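Local coordinates for protein acyl-CoA dehydrogenase (Slackia heliotrinireducens, PDB 4RM7) that belongs to the acyl-CoA dehydrogenases, with helical N- and C-terminal domains flanking a beta-stranded middle domain in a four-chain assembly, at residues Arg66-Phe71 with Gln96-Glu101; Leu75-Leu80 with Arg246-Ala251; Val265-Gly270 with Met338-Gly343. All blocks are in the same frame, centred on the assembly; numbering follows the deposited sequence.

Interaction 1: residues Arg66-Phe71 with Gln96-Glu101; sequences RTYDLF and QLQILE
Tyr-68 reaches across from the loop leading into helix 70-84 and gives its hydroxyl to Glu-101: OH donates to OE1 at 2.7 Å. The carboxylate is not met in its own plane, because the hydroxyl sits above it, 43° out. Seen from the tyrosine, OE1 lies at the ring edge and close to the ring plane, and the ring and carboxylate planes are only 16° apart. OE2 is also near, 3.1 Å from Tyr-68 OH, but the bond is to OE1. Tyr-68 has CG anti to its carbonyl carbon, which swings the ring off the loop toward the helix. Gln-98, one turn back from Glu-101, lies alongside the ring. Its chain is extended and runs past the tyrosine in the opposite direction; CG comes 3.9 Å from Tyr-68 CE2, while OE1 approaches Tyr-68 CD2 at 3.7 Å. The amide is tilted 34° against the ring, neither stacked flat on it nor standing upright. Leu-97 CD2 lies in van der Waals range of Tyr-68 OH, at 4.0 Å. On the loop itself, Thr-67 OG1 donates to the carbonyl O of Tyr-68 at 3.1 Å, which should help steady the tyrosine's backbone.

The Glu-101 carboxylate also forms salt bridges with Arg-62 through OE1 and Arg-113 through OE2, so two positive charges probably favour its ionised form. The contact lies within the helical N-terminal domain. Arg-113, on helix 106-119, packs against both Tyr-68 and Leu-97, while Gln-98 leans on Leu-241 and Tyr-244 of helix 234-270. Ile-99 and Leu-100 of helix 90-103 pack on strand 124-127.

Interaction 2: residues Leu75-Leu80 with Arg246-Ala251; sequences LVIEEL and RVFTCA
Helices 70-84 and 234-270 run side by side here, with N-to-C directions 31° apart (crossing angle -31°) and segment axes 8.8 Å apart at their closest. The pairing joins the N-terminal domain to the C-terminal helices. The backbones come nearest where Glu-78 meets Ala-251, whose CA atoms are 5.0 Å apart. At that point the CA-H of Glu-78 makes a contact with the carbonyl O of Ala-251, 3.6 Å from CA to O; the small Ala-251 side chain allows the backbones this close.

Ile-77 carries most of the side-chain packing and uses both branches. CG2, anti to the backbone N, lies 4.1 Å from the Ala-251 CB methyl. The other branch, CG1 anti to the carbonyl carbon (chi1 -64°), sends CD1 to the Phe-248 ring, where it is 3.6 Å from CD1 of that residue and 3.9 Å from CG. The two side chains cross at about a right angle, and the methyl comes in obliquely to the ring. Leu-94 and Gln-91 of helix 90-103 also pack on Phe-248.

Glu-78 lends the contact only its CA and CB; its carboxylate turns away. What joins the two helices here is therefore apolar contact and a weak CA-H...O interaction, and the Glu-78 carboxylate is paired in a salt bridge with Arg-299 on helix 282-311.

Interaction 3: residues Val265-Gly270 with Met338-Gly343; sequences VAWARG and MQILGG
Ile-340 is where segment 338-343 first meets Trp-267, in the last turn of helix 316-341. Its CG2 lies 4.2 Å from Trp-267 CD1, an apolar touch on the pyrrole part of the indole. Its carbonyl O stands 3.5 Å from Trp-267 NE1 in an oblique position.

Leu-341 comes next and covers the ring. Its CA sits almost straight over the five-membered ring, 4.0 Å from the centroid and 5° off the normal, a CH-pi contact from the backbone itself. The carbonyl O of Leu-341 lies over one face too, 3.6 Å above the plane but offset toward the rim, nearest CZ2. The side chain, with CG anti to the carbonyl carbon, brings CD2 to the root of the indole, 3.6 Å from Trp-267 CG. Trp-267 meets all this because its CG is anti to the backbone N (chi1 178°), which throws the indole out from helix 234-270. Gly-342 then leaves the helix with positive phi (82°), a turn that glycine takes easily.

Around the contact, Ile-340 packs on Lys-287, Leu-288 and Met-291 of helix 282-311, while Leu-341 rests on Val-352 of helix 351-362. Two other subunits close in: Gln-339 bonds to Arg-360 and Glu-370 of the second subunit, and Arg-269 to the Leu-381 carbonyl of the third, so these packed helix ends of the C-terminal domain lie at subunit interfaces.

From the N terminus, interaction 1 closes a short, mostly helical loop of 24 residues, folding the entry to helix 70-84 against helix 90-103. Interaction 2 opens inside that loop, at 75-80, but closes only at 246-251, so the two cross; its long span takes in the strands of the middle domain and brings the N-terminal helices onto helix 234-270. They also touch directly, Leu-70 CD1 lying 3.5 Å from Phe-248 CE1. Interaction 3 follows in series, farther along helix 234-270, and joins that helix's end to the end of helix 316-341. Its centre is about 25 Å from that of interaction 2 and about 39 Å from that of interaction 1.

Interaction 1: residues Arg66-Phe71 with Gln96-Glu101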
ATOM      1  N   ARG A  66     -31.800  30.086  -2.142  1.00 73.39           N
ATOM      2  CA  ARG A  66     -31.607  29.157  -3.256  1.00 78.10           C
ATOM      3  C   ARG A  66     -31.008  27.834  -2.786  1.00 76.34           C
ATOM      4  O   ARG A  66     -31.575  26.764  -2.997  1.00 80.42           O
ATOM      5  CB  ARG A  66     -30.705  29.774  -4.326  1.00 85.22           C
ATOM      6  CG  ARG A  66     -31.063  31.198  -4.702  1.00 90.89           C
ATOM      7  CD  ARG A  66     -30.084  31.768  -5.716  1.00 92.00           C
ATOM      8  NE  ARG A  66     -28.694  31.678  -5.267  1.00 92.33           N
ATOM      9  CZ  ARG A  66     -28.040  32.658  -4.645  1.00 94.93           C
ATOM     10  NH1 ARG A  66     -28.652  33.807  -4.389  1.00 96.54           N
ATOM     11  NH2 ARG A  66     -26.771  32.488  -4.278  1.00 93.40           N
ATOM     12  N   THR A  67     -29.855  27.914  -2.139  1.00 75.57           N
ATOM     13  CA  THR A  67     -29.154  26.721  -1.683  1.00 68.72           C
ATOM     14  C   THR A  67     -28.774  26.806  -0.206  1.00 61.45           C
ATOM     15  O   THR A  67     -28.778  27.885   0.390  1.00 64.13           O
ATOM     16  CB  THR A  67     -27.873  26.493  -2.496  1.00 63.98           C
ATOM     17  OG1 THR A  67     -26.918  27.502  -2.149  1.00 65.68           O
ATOM     18  CG2 THR A  67     -28.160  26.574  -3.986  1.00 56.82           C
ATOM     19  N   TYR A  68     -28.439  25.663   0.379  1.00 53.02           N
ATOM     20  CA  TYR A  68     -27.807  25.653   1.685  1.00 47.54           C
ATOM     21  C   TYR A  68     -26.343  26.121   1.572  1.00 50.58           C
ATOM     22  O   TYR A  68     -25.795  26.261   0.471  1.00 53.89           O
ATOM     23  CB  TYR A  68     -27.897  24.263   2.300  1.00 44.90           C
ATOM     24  CG  TYR A  68     -29.321  23.864   2.601  1.00 52.05           C
ATOM     25  CD1 TYR A  68     -29.892  24.150   3.838  1.00 54.01           C
ATOM     26  CD2 TYR A  68     -30.113  23.233   1.642  1.00 57.96           C
ATOM     27  CE1 TYR A  68     -31.200  23.806   4.115  1.00 55.02           C
ATOM     28  CE2 TYR A  68     -31.427  22.884   1.916  1.00 59.33           C
ATOM     29  CZ  TYR A  68     -31.962  23.180   3.153  1.00 55.85           C
ATOM     30  OH  TYR A  68     -33.259  22.846   3.445  1.00 58.20           O
ATOM     31  N   ASP A  69     -25.719  26.390   2.712  1.00 49.12           N
ATOM     32  CA  ASP A  69     -24.307  26.739   2.737  1.00 48.50           C
ATOM     33  C   ASP A  69     -23.505  25.480   3.079  1.00 52.73           C
ATOM     34  O   ASP A  69     -23.329  25.140   4.262  1.00 49.96           O
ATOM     35  CB  ASP A  69     -24.035  27.851   3.749  1.00 44.42           C
ATOM     36  CG  ASP A  69     -24.711  29.176   3.380  1.00 55.96           C
ATOM     37  OD1 ASP A  69     -24.883  29.464   2.167  1.00 68.03           O
ATOM     38  OD2 ASP A  69     -25.065  29.943   4.310  1.00 53.91           O
ATOM     39  N   LEU A  70     -23.025  24.795   2.041  1.00 42.95           N
ATOM     40  CA  LEU A  70     -22.445  23.454   2.187  1.00 47.56           C
ATOM     41  C   LEU A  70     -21.157  23.400   3.034  1.00 46.80           C
ATOM     42  O   LEU A  70     -21.000  22.504   3.859  1.00 45.75           O
ATOM     43  CB  LEU A  70     -22.174  22.850   0.807  1.00 42.28           C
ATOM     44  CG  LEU A  70     -21.844  21.358   0.810  1.00 40.55           C
ATOM     45  CD1 LEU A  70     -22.931  20.552   1.465  1.00 37.68           C
ATOM     46  CD2 LEU A  70     -21.674  20.869  -0.580  1.00 37.57           C
ATOM     47  N   PHE A  71     -20.242  24.344   2.831  1.00 41.06           N
ATOM     48  CA  PHE A  71     -19.035  24.396   3.642  1.00 40.99           C
ATOM     49  C   PHE A  71     -19.407  24.519   5.116  1.00 47.51           C
ATOM     50  O   PHE A  71     -18.828  23.837   5.959  1.00 44.41           O
ATOM     51  CB  PHE A  71     -18.133  25.556   3.228  1.00 35.13           C
ATOM     52  CG  PHE A  71     -16.834  25.611   3.981  1.00 36.67           C
ATOM     53  CD1 PHE A  71     -16.021  24.486   4.072  1.00 44.60           C
ATOM     54  CD2 PHE A  71     -16.413  26.781   4.596  1.00 39.60           C
ATOM     55  CE1 PHE A  71     -14.800  24.526   4.773  1.00 45.13           C
ATOM     56  CE2 PHE A  71     -15.191  26.833   5.310  1.00 44.12           C
ATOM     57  CZ  PHE A  71     -14.386  25.706   5.389  1.00 41.66           C
ATOM     58  N   GLN A  96     -32.114  14.520   3.828  1.00 48.73           N
ATOM     59  CA  GLN A  96     -33.501  14.109   3.654  1.00 49.88           C
ATOM     60  C   GLN A  96     -34.389  15.323   3.535  1.00 51.63           C
ATOM     61  O   GLN A  96     -35.390  15.308   2.825  1.00 54.82           O
ATOM     62  CB  GLN A  96     -33.969  13.245   4.820  1.00 52.12           C
ATOM     63  CG  GLN A  96     -33.591  11.790   4.696  1.00 61.24           C
ATOM     64  CD  GLN A  96     -34.318  10.936   5.711  1.00 77.19           C
ATOM     65  OE1 GLN A  96     -34.308   9.701   5.632  1.00 84.32           O
ATOM     66  NE2 GLN A  96     -34.958  11.594   6.683  1.00 79.30           N
ATOM     67  N   LEU A  97     -34.004  16.369   4.249  1.00 57.44           N
ATOM     68  CA  LEU A  97     -34.707  17.630   4.224  1.00 62.07           C
ATOM     69  C   LEU A  97     -34.576  18.253   2.856  1.00 64.24           C
ATOM     70  O   LEU A  97     -35.552  18.681   2.244  1.00 71.50           O
ATOM     71  CB  LEU A  97     -34.145  18.576   5.277  1.00 61.45           C
ATOM     72  CG  LEU A  97     -34.994  19.830   5.456  1.00 66.46           C
ATOM     73  CD1 LEU A  97     -36.447  19.434   5.703  1.00 67.83           C
ATOM     74  CD2 LEU A  97     -34.460  20.696   6.585  1.00 62.29           C
ATOM     75  N   GLN A  98     -33.342  18.289   2.385  1.00 61.34           N
ATOM     76  CA  GLN A  98     -33.019  18.886   1.103  1.00 58.12           C
ATOM     77  C   GLN A  98     -33.734  18.174  -0.040  1.00 58.78           C
ATOM     78  O   GLN A  98     -34.350  18.817  -0.892  1.00 65.55           O
ATOM     79  CB  GLN A  98     -31.515  18.856   0.895  1.00 52.62           C
ATOM     80  CG  GLN A  98     -31.043  19.705  -0.246  1.00 61.63           C
ATOM     81  CD  GLN A  98     -29.554  19.927  -0.193  1.00 64.98           C
ATOM     82  OE1 GLN A  98     -28.932  19.785   0.865  1.00 67.36           O
ATOM     83  NE2 GLN A  98     -28.965  20.257  -1.338  1.00 62.85           N
ATOM     84  N   ILE A  99     -33.657  16.844  -0.034  1.00 55.22           N
ATOM     85  CA  ILE A  99     -34.320  16.008  -1.029  1.00 53.53           C
ATOM     86  C   ILE A  99     -35.840  16.179  -1.027  1.00 58.15           C
ATOM     87  O   ILE A  99     -36.467  16.254  -2.088  1.00 64.83           O
ATOM     88  CB  ILE A  99     -33.975  14.536  -0.805  1.00 47.58           C
ATOM     89  CG1 ILE A  99     -32.553  14.261  -1.267  1.00 49.01           C
ATOM     90  CG2 ILE A  99     -34.921  13.629  -1.554  1.00 41.77           C
ATOM     91  CD1 ILE A  99     -32.105  12.861  -0.957  1.00 52.71           C
ATOM     92  N   LEU A 100     -36.436  16.252   0.155  1.00 55.94           N
ATOM     93  CA  LEU A 100     -37.870  16.514   0.239  1.00 57.34           C
ATOM     94  C   LEU A 100     -38.239  17.851  -0.403  1.00 56.32           C
ATOM     95  O   LEU A 100     -39.184  17.915  -1.186  1.00 59.41           O
ATOM     96  CB  LEU A 100     -38.362  16.501   1.687  1.00 53.87           C
ATOM     97  CG  LEU A 100     -39.868  16.763   1.731  1.00 51.55           C
ATOM     98  CD1 LEU A 100     -40.568  15.634   1.044  1.00 52.60           C
ATOM     99  CD2 LEU A 100     -40.403  16.955   3.134  1.00 53.52           C
ATOM    100  N   GLU A 101     -37.499  18.910  -0.069  1.00 52.27           N
ATOM    101  CA  GLU A 101     -37.780  20.240  -0.612  1.00 55.83           C
ATOM    102  C   GLU A 101     -37.708  20.249  -2.129  1.00 60.63           C
ATOM    103  O   GLU A 101     -38.560  20.837  -2.796  1.00 72.08           O
ATOM    104  CB  GLU A 101     -36.811  21.282  -0.056  1.00 59.58           C
ATOM    105  CG  GLU A 101     -37.082  21.693   1.383  1.00 63.33           C
ATOM    106  CD  GLU A 101     -36.054  22.685   1.933  1.00 71.23           C
ATOM    107  OE1 GLU A 101     -34.970  22.850   1.336  1.00 71.11           O
ATOM    108  OE2 GLU A 101     -36.336  23.304   2.973  1.00 80.96           O
TER

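Interaction 2: residues Leu75-Leu80 with Arg246-Ala251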
ATOM      1  N   LEU A  75     -18.531  21.931   8.196  1.00 43.34           N
ATOM      2  CA  LEU A  75     -17.892  22.260   9.463  1.00 37.94           C
ATOM      3  C   LEU A  75     -18.739  21.743  10.630  1.00 44.42           C
ATOM      4  O   LEU A  75     -18.194  21.235  11.613  1.00 46.33           O
ATOM      5  CB  LEU A  75     -17.661  23.768   9.589  1.00 38.63           C
ATOM      6  CG  LEU A  75     -16.704  24.407   8.579  1.00 41.00           C
ATOM      7  CD1 LEU A  75     -16.679  25.928   8.767  1.00 43.03           C
ATOM      8  CD2 LEU A  75     -15.287  23.813   8.682  1.00 40.08           C
ATOM      9  N   VAL A  76     -20.067  21.845  10.510  1.00 42.60           N
ATOM     10  CA  VAL A  76     -20.955  21.387  11.581  1.00 39.79           C
ATOM     11  C   VAL A  76     -20.808  19.878  11.733  1.00 41.71           C
ATOM     12  O   VAL A  76     -20.512  19.385  12.825  1.00 43.31           O
ATOM     13  CB  VAL A  76     -22.434  21.773  11.327  1.00 41.21           C
ATOM     14  CG1 VAL A  76     -23.361  21.001  12.224  1.00 43.03           C
ATOM     15  CG2 VAL A  76     -22.654  23.253  11.556  1.00 41.07           C
ATOM     16  N   ILE A  77     -20.940  19.148  10.631  1.00 39.11           N
ATOM     17  CA  ILE A  77     -20.848  17.686  10.675  1.00 36.63           C
ATOM     18  C   ILE A  77     -19.474  17.168  11.077  1.00 40.41           C
ATOM     19  O   ILE A  77     -19.378  16.242  11.882  1.00 45.65           O
ATOM     20  CB  ILE A  77     -21.235  17.088   9.336  1.00 37.03           C
ATOM     21  CG1 ILE A  77     -22.700  17.406   9.059  1.00 37.70           C
ATOM     22  CG2 ILE A  77     -20.991  15.563   9.323  1.00 41.18           C
ATOM     23  CD1 ILE A  77     -23.035  17.406   7.612  1.00 49.20           C
ATOM     24  N   GLU A  78     -18.409  17.770  10.553  1.00 43.77           N
ATOM     25  CA  GLU A  78     -17.062  17.338  10.935  1.00 41.69           C
ATOM     26  C   GLU A  78     -16.828  17.550  12.440  1.00 42.84           C
ATOM     27  O   GLU A  78     -16.272  16.689  13.110  1.00 46.92           O
ATOM     28  CB  GLU A  78     -15.990  18.071  10.119  1.00 35.80           C
ATOM     29  CG  GLU A  78     -14.585  17.959  10.690  1.00 31.74           C
ATOM     30  CD  GLU A  78     -13.559  18.900  10.030  1.00 41.68           C
ATOM     31  OE1 GLU A  78     -13.945  19.985   9.555  1.00 46.95           O
ATOM     32  OE2 GLU A  78     -12.350  18.558   9.996  1.00 46.64           O
ATOM     33  N   GLU A  79     -17.286  18.676  12.979  1.00 39.83           N
ATOM     34  CA  GLU A  79     -17.042  18.963  14.383  1.00 32.77           C
ATOM     35  C   GLU A  79     -17.840  18.069  15.333  1.00 41.16           C
ATOM     36  O   GLU A  79     -17.318  17.643  16.364  1.00 39.41           O
ATOM     37  CB  GLU A  79     -17.333  20.435  14.694  1.00 36.69           C
ATOM     38  CG  GLU A  79     -17.026  20.870  16.149  1.00 43.38           C
ATOM     39  CD  GLU A  79     -15.556  20.657  16.613  1.00 64.29           C
ATOM     40  OE1 GLU A  79     -14.695  20.131  15.861  1.00 69.13           O
ATOM     41  OE2 GLU A  79     -15.260  21.032  17.764  1.00 62.20           O
ATOM     42  N   LEU A  80     -19.094  17.772  14.995  1.00 39.31           N
ATOM     43  CA  LEU A  80     -19.911  16.938  15.867  1.00 36.22           C
ATOM     44  C   LEU A  80     -19.389  15.503  15.841  1.00 37.30           C
ATOM     45  O   LEU A  80     -19.392  14.818  16.859  1.00 41.21           O
ATOM     46  CB  LEU A  80     -21.387  16.989  15.447  1.00 37.82           C
ATOM     47  CG  LEU A  80     -21.995  18.367  15.703  1.00 42.81           C
ATOM     48  CD1 LEU A  80     -23.416  18.408  15.265  1.00 44.00           C
ATOM     49  CD2 LEU A  80     -21.868  18.747  17.178  1.00 43.21           C
ATOM     50  N   ARG A 246     -22.678  12.489  -0.326  1.00 43.23           N
ATOM     51  CA  ARG A 246     -21.297  12.051  -0.307  1.00 37.60           C
ATOM     52  C   ARG A 246     -20.417  13.051   0.437  1.00 40.31           C
ATOM     53  O   ARG A 246     -19.520  12.653   1.179  1.00 44.18           O
ATOM     54  CB  ARG A 246     -20.774  11.848  -1.722  1.00 37.96           C
ATOM     55  CG  ARG A 246     -21.482  10.750  -2.435  1.00 40.94           C
ATOM     56  CD  ARG A 246     -20.841  10.387  -3.715  1.00 40.40           C
ATOM     57  NE  ARG A 246     -21.704   9.449  -4.423  1.00 50.19           N
ATOM     58  CZ  ARG A 246     -22.170   9.640  -5.646  1.00 56.83           C
ATOM     59  NH1 ARG A 246     -21.836  10.727  -6.324  1.00 69.11           N
ATOM     60  NH2 ARG A 246     -22.958   8.734  -6.190  1.00 65.35           N
ATOM     61  N   VAL A 247     -20.676  14.344   0.258  1.00 37.86           N
ATOM     62  CA  VAL A 247     -19.895  15.341   0.976  1.00 38.87           C
ATOM     63  C   VAL A 247     -20.123  15.197   2.488  1.00 40.39           C
ATOM     64  O   VAL A 247     -19.170  15.153   3.268  1.00 43.68           O
ATOM     65  CB  VAL A 247     -20.220  16.766   0.513  1.00 43.56           C
ATOM     66  CG1 VAL A 247     -19.301  17.749   1.210  1.00 44.31           C
ATOM     67  CG2 VAL A 247     -20.049  16.874  -1.018  1.00 41.37           C
ATOM     68  N   PHE A 248     -21.384  15.079   2.878  1.00 43.32           N
ATOM     69  CA  PHE A 248     -21.761  14.846   4.262  1.00 38.62           C
ATOM     70  C   PHE A 248     -21.070  13.633   4.851  1.00 39.66           C
ATOM     71  O   PHE A 248     -20.530  13.696   5.952  1.00 42.19           O
ATOM     72  CB  PHE A 248     -23.271  14.670   4.374  1.00 37.37           C
ATOM     73  CG  PHE A 248     -24.034  15.920   4.115  1.00 37.91           C
ATOM     74  CD1 PHE A 248     -23.377  17.145   4.068  1.00 32.51           C
ATOM     75  CD2 PHE A 248     -25.411  15.882   3.909  1.00 41.30           C
ATOM     76  CE1 PHE A 248     -24.081  18.302   3.828  1.00 37.90           C
ATOM     77  CE2 PHE A 248     -26.128  17.042   3.665  1.00 43.28           C
ATOM     78  CZ  PHE A 248     -25.468  18.255   3.616  1.00 38.75           C
ATOM     79  N   THR A 249     -21.090  12.533   4.114  1.00 37.01           N
ATOM     80  CA  THR A 249     -20.513  11.293   4.601  1.00 35.75           C
ATOM     81  C   THR A 249     -19.004  11.415   4.770  1.00 38.93           C
ATOM     82  O   THR A 249     -18.421  10.919   5.740  1.00 41.24           O
ATOM     83  CB  THR A 249     -20.848  10.141   3.659  1.00 38.17           C
ATOM     84  OG1 THR A 249     -22.226   9.824   3.820  1.00 49.11           O
ATOM     85  CG2 THR A 249     -20.042   8.919   3.993  1.00 41.64           C
ATOM     86  N   CYS A 250     -18.370  12.120   3.847  1.00 33.38           N
ATOM     87  CA  CYS A 250     -16.933  12.303   3.941  1.00 32.53           C
ATOM     88  C   CYS A 250     -16.563  13.245   5.093  1.00 35.46           C
ATOM     89  O   CYS A 250     -15.586  13.001   5.804  1.00 43.68           O
ATOM     90  CB  CYS A 250     -16.371  12.785   2.600  1.00 27.13           C
ATOM     91  SG  CYS A 250     -16.470  11.451   1.341  1.00 45.80           S
ATOM     92  N   ALA A 251     -17.359  14.289   5.306  1.00 35.24           N
ATOM     93  CA  ALA A 251     -17.159  15.155   6.459  1.00 33.41           C
ATOM     94  C   ALA A 251     -17.292  14.367   7.779  1.00 42.16           C
ATOM     95  O   ALA A 251     -16.538  14.596   8.730  1.00 40.42           O
ATOM     96  CB  ALA A 251     -18.144  16.320   6.419  1.00 29.73           C
TER

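Interaction 3: residues Val265-Gly270 with Met338-Gly343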
ATOM      1  N   VAL A 265      -2.735  10.411  19.770  1.00 47.61           N
ATOM      2  CA  VAL A 265      -1.780  11.405  20.233  1.00 48.45           C
ATOM      3  C   VAL A 265      -1.799  11.495  21.767  1.00 49.77           C
ATOM      4  O   VAL A 265      -0.751  11.497  22.406  1.00 54.33           O
ATOM      5  CB  VAL A 265      -2.059  12.791  19.599  1.00 44.01           C
ATOM      6  CG1 VAL A 265      -1.190  13.831  20.228  1.00 44.08           C
ATOM      7  CG2 VAL A 265      -1.808  12.752  18.074  1.00 42.33           C
ATOM      8  N   ALA A 266      -2.979  11.524  22.366  1.00 41.79           N
ATOM      9  CA  ALA A 266      -3.048  11.629  23.815  1.00 42.54           C
ATOM     10  C   ALA A 266      -2.420  10.402  24.487  1.00 54.75           C
ATOM     11  O   ALA A 266      -1.734  10.518  25.512  1.00 58.29           O
ATOM     12  CB  ALA A 266      -4.479  11.813  24.276  1.00 41.59           C
ATOM     13  N   TRP A 267      -2.641   9.233  23.900  1.00 58.77           N
ATOM     14  CA  TRP A 267      -2.039   8.015  24.415  1.00 55.06           C
ATOM     15  C   TRP A 267      -0.527   8.083  24.270  1.00 57.72           C
ATOM     16  O   TRP A 267       0.210   7.770  25.192  1.00 56.33           O
ATOM     17  CB  TRP A 267      -2.573   6.791  23.675  1.00 53.72           C
ATOM     18  CG  TRP A 267      -1.961   5.500  24.129  1.00 62.34           C
ATOM     19  CD1 TRP A 267      -0.792   4.943  23.688  1.00 67.97           C
ATOM     20  CD2 TRP A 267      -2.492   4.598  25.107  1.00 68.18           C
ATOM     21  NE1 TRP A 267      -0.561   3.752  24.337  1.00 68.73           N
ATOM     22  CE2 TRP A 267      -1.589   3.518  25.213  1.00 72.19           C
ATOM     23  CE3 TRP A 267      -3.640   4.605  25.917  1.00 82.90           C
ATOM     24  CZ2 TRP A 267      -1.793   2.453  26.100  1.00 87.46           C
ATOM     25  CZ3 TRP A 267      -3.843   3.547  26.793  1.00 92.87           C
ATOM     26  CH2 TRP A 267      -2.924   2.488  26.879  1.00 94.31           C
ATOM     27  N   ALA A 268      -0.082   8.496  23.093  1.00 54.41           N
ATOM     28  CA  ALA A 268       1.331   8.509  22.764  1.00 54.34           C
ATOM     29  C   ALA A 268       2.127   9.378  23.728  1.00 61.33           C
ATOM     30  O   ALA A 268       3.146   8.934  24.240  1.00 70.28           O
ATOM     31  CB  ALA A 268       1.536   8.987  21.321  1.00 49.92           C
ATOM     32  N   ARG A 269       1.677  10.609  23.976  1.00 62.19           N
ATOM     33  CA  ARG A 269       2.405  11.477  24.902  1.00 63.90           C
ATOM     34  C   ARG A 269       2.239  11.014  26.340  1.00 65.55           C
ATOM     35  O   ARG A 269       3.215  10.869  27.074  1.00 67.46           O
ATOM     36  CB  ARG A 269       1.972  12.941  24.780  1.00 56.15           C
ATOM     37  CG  ARG A 269       0.504  13.174  24.659  1.00 57.42           C
ATOM     38  CD  ARG A 269       0.142  14.562  25.139  1.00 65.67           C
ATOM     39  NE  ARG A 269       1.153  15.535  24.757  1.00 71.29           N
ATOM     40  CZ  ARG A 269       1.069  16.333  23.698  1.00 69.88           C
ATOM     41  NH1 ARG A 269      -0.001  16.295  22.905  1.00 60.86           N
ATOM     42  NH2 ARG A 269       2.061  17.182  23.444  1.00 80.78           N
ATOM     43  N   GLY A 270       1.002  10.769  26.736  1.00 71.59           N
ATOM     44  CA  GLY A 270       0.733  10.313  28.084  1.00 76.02           C
ATOM     45  C   GLY A 270       1.506   9.056  28.429  1.00 86.33           C
ATOM     46  O   GLY A 270       2.324   9.042  29.346  1.00 98.23           O
HETATM   47  N   MSE A 338      -5.802   2.466  16.530  1.00 33.82           N
HETATM   48  CA  MSE A 338      -5.927   1.251  17.337  1.00 36.22           C
HETATM   49  C   MSE A 338      -4.571   0.633  17.593  1.00 40.61           C
HETATM   50  O   MSE A 338      -4.287   0.218  18.709  1.00 46.85           O
HETATM   51  CB  MSE A 338      -6.806   0.205  16.672  1.00 38.16           C
HETATM   52  CG  MSE A 338      -8.283   0.464  16.747  1.00 47.72           C
HETATM   53 SE   MSE A 338      -9.226  -0.793  15.598  0.64 58.74          SE
HETATM   54  CE  MSE A 338      -8.559  -2.395  16.499  1.00 34.75           C
ATOM     55  N   GLN A 339      -3.729   0.572  16.562  1.00 39.04           N
ATOM     56  CA  GLN A 339      -2.452  -0.112  16.705  1.00 41.08           C
ATOM     57  C   GLN A 339      -1.582   0.600  17.737  1.00 44.67           C
ATOM     58  O   GLN A 339      -0.903  -0.046  18.529  1.00 46.49           O
ATOM     59  CB  GLN A 339      -1.723  -0.215  15.360  1.00 40.48           C
ATOM     60  CG  GLN A 339      -0.635  -1.289  15.355  1.00 46.95           C
ATOM     61  CD  GLN A 339      -1.219  -2.698  15.431  1.00 55.82           C
ATOM     62  OE1 GLN A 339      -2.415  -2.890  15.200  1.00 59.28           O
ATOM     63  NE2 GLN A 339      -0.375  -3.690  15.748  1.00 56.69           N
ATOM     64  N   ILE A 340      -1.641   1.928  17.748  1.00 40.26           N
ATOM     65  CA  ILE A 340      -0.918   2.712  18.724  1.00 40.03           C
ATOM     66  C   ILE A 340      -1.440   2.511  20.148  1.00 43.72           C
ATOM     67  O   ILE A 340      -0.641   2.446  21.077  1.00 47.84           O
ATOM     68  CB  ILE A 340      -0.948   4.215  18.370  1.00 42.26           C
ATOM     69  CG1 ILE A 340      -0.080   4.489  17.140  1.00 37.70           C
ATOM     70  CG2 ILE A 340      -0.398   5.035  19.489  1.00 38.81           C
ATOM     71  CD1 ILE A 340      -0.371   5.826  16.496  1.00 36.85           C
ATOM     72  N   LEU A 341      -2.753   2.397  20.334  1.00 50.07           N
ATOM     73  CA  LEU A 341      -3.299   2.194  21.687  1.00 50.21           C
ATOM     74  C   LEU A 341      -3.032   0.783  22.203  1.00 49.56           C
ATOM     75  O   LEU A 341      -3.179   0.521  23.388  1.00 60.54           O
ATOM     76  CB  LEU A 341      -4.798   2.457  21.743  1.00 38.08           C
ATOM     77  CG  LEU A 341      -5.379   3.791  21.283  1.00 60.66           C
ATOM     78  CD1 LEU A 341      -6.852   3.809  21.561  1.00 66.13           C
ATOM     79  CD2 LEU A 341      -4.765   4.928  21.983  1.00 54.74           C
ATOM     80  N   GLY A 342      -2.643  -0.119  21.307  1.00 55.03           N
ATOM     81  CA  GLY A 342      -2.218  -1.456  21.682  1.00 57.53           C
ATOM     82  C   GLY A 342      -3.404  -2.376  21.901  1.00 65.76           C
ATOM     83  O   GLY A 342      -4.490  -2.114  21.391  1.00 63.79           O
ATOM     84  N   GLY A 343      -3.191  -3.434  22.683  1.00 80.46           N
ATOM     85  CA  GLY A 343      -4.196  -4.458  22.930  1.00 77.17           C
ATOM     86  C   GLY A 343      -5.536  -3.939  23.404  1.00 73.40           C
ATOM     87  O   GLY A 343      -6.569  -4.293  22.836  1.00 64.30           O
TER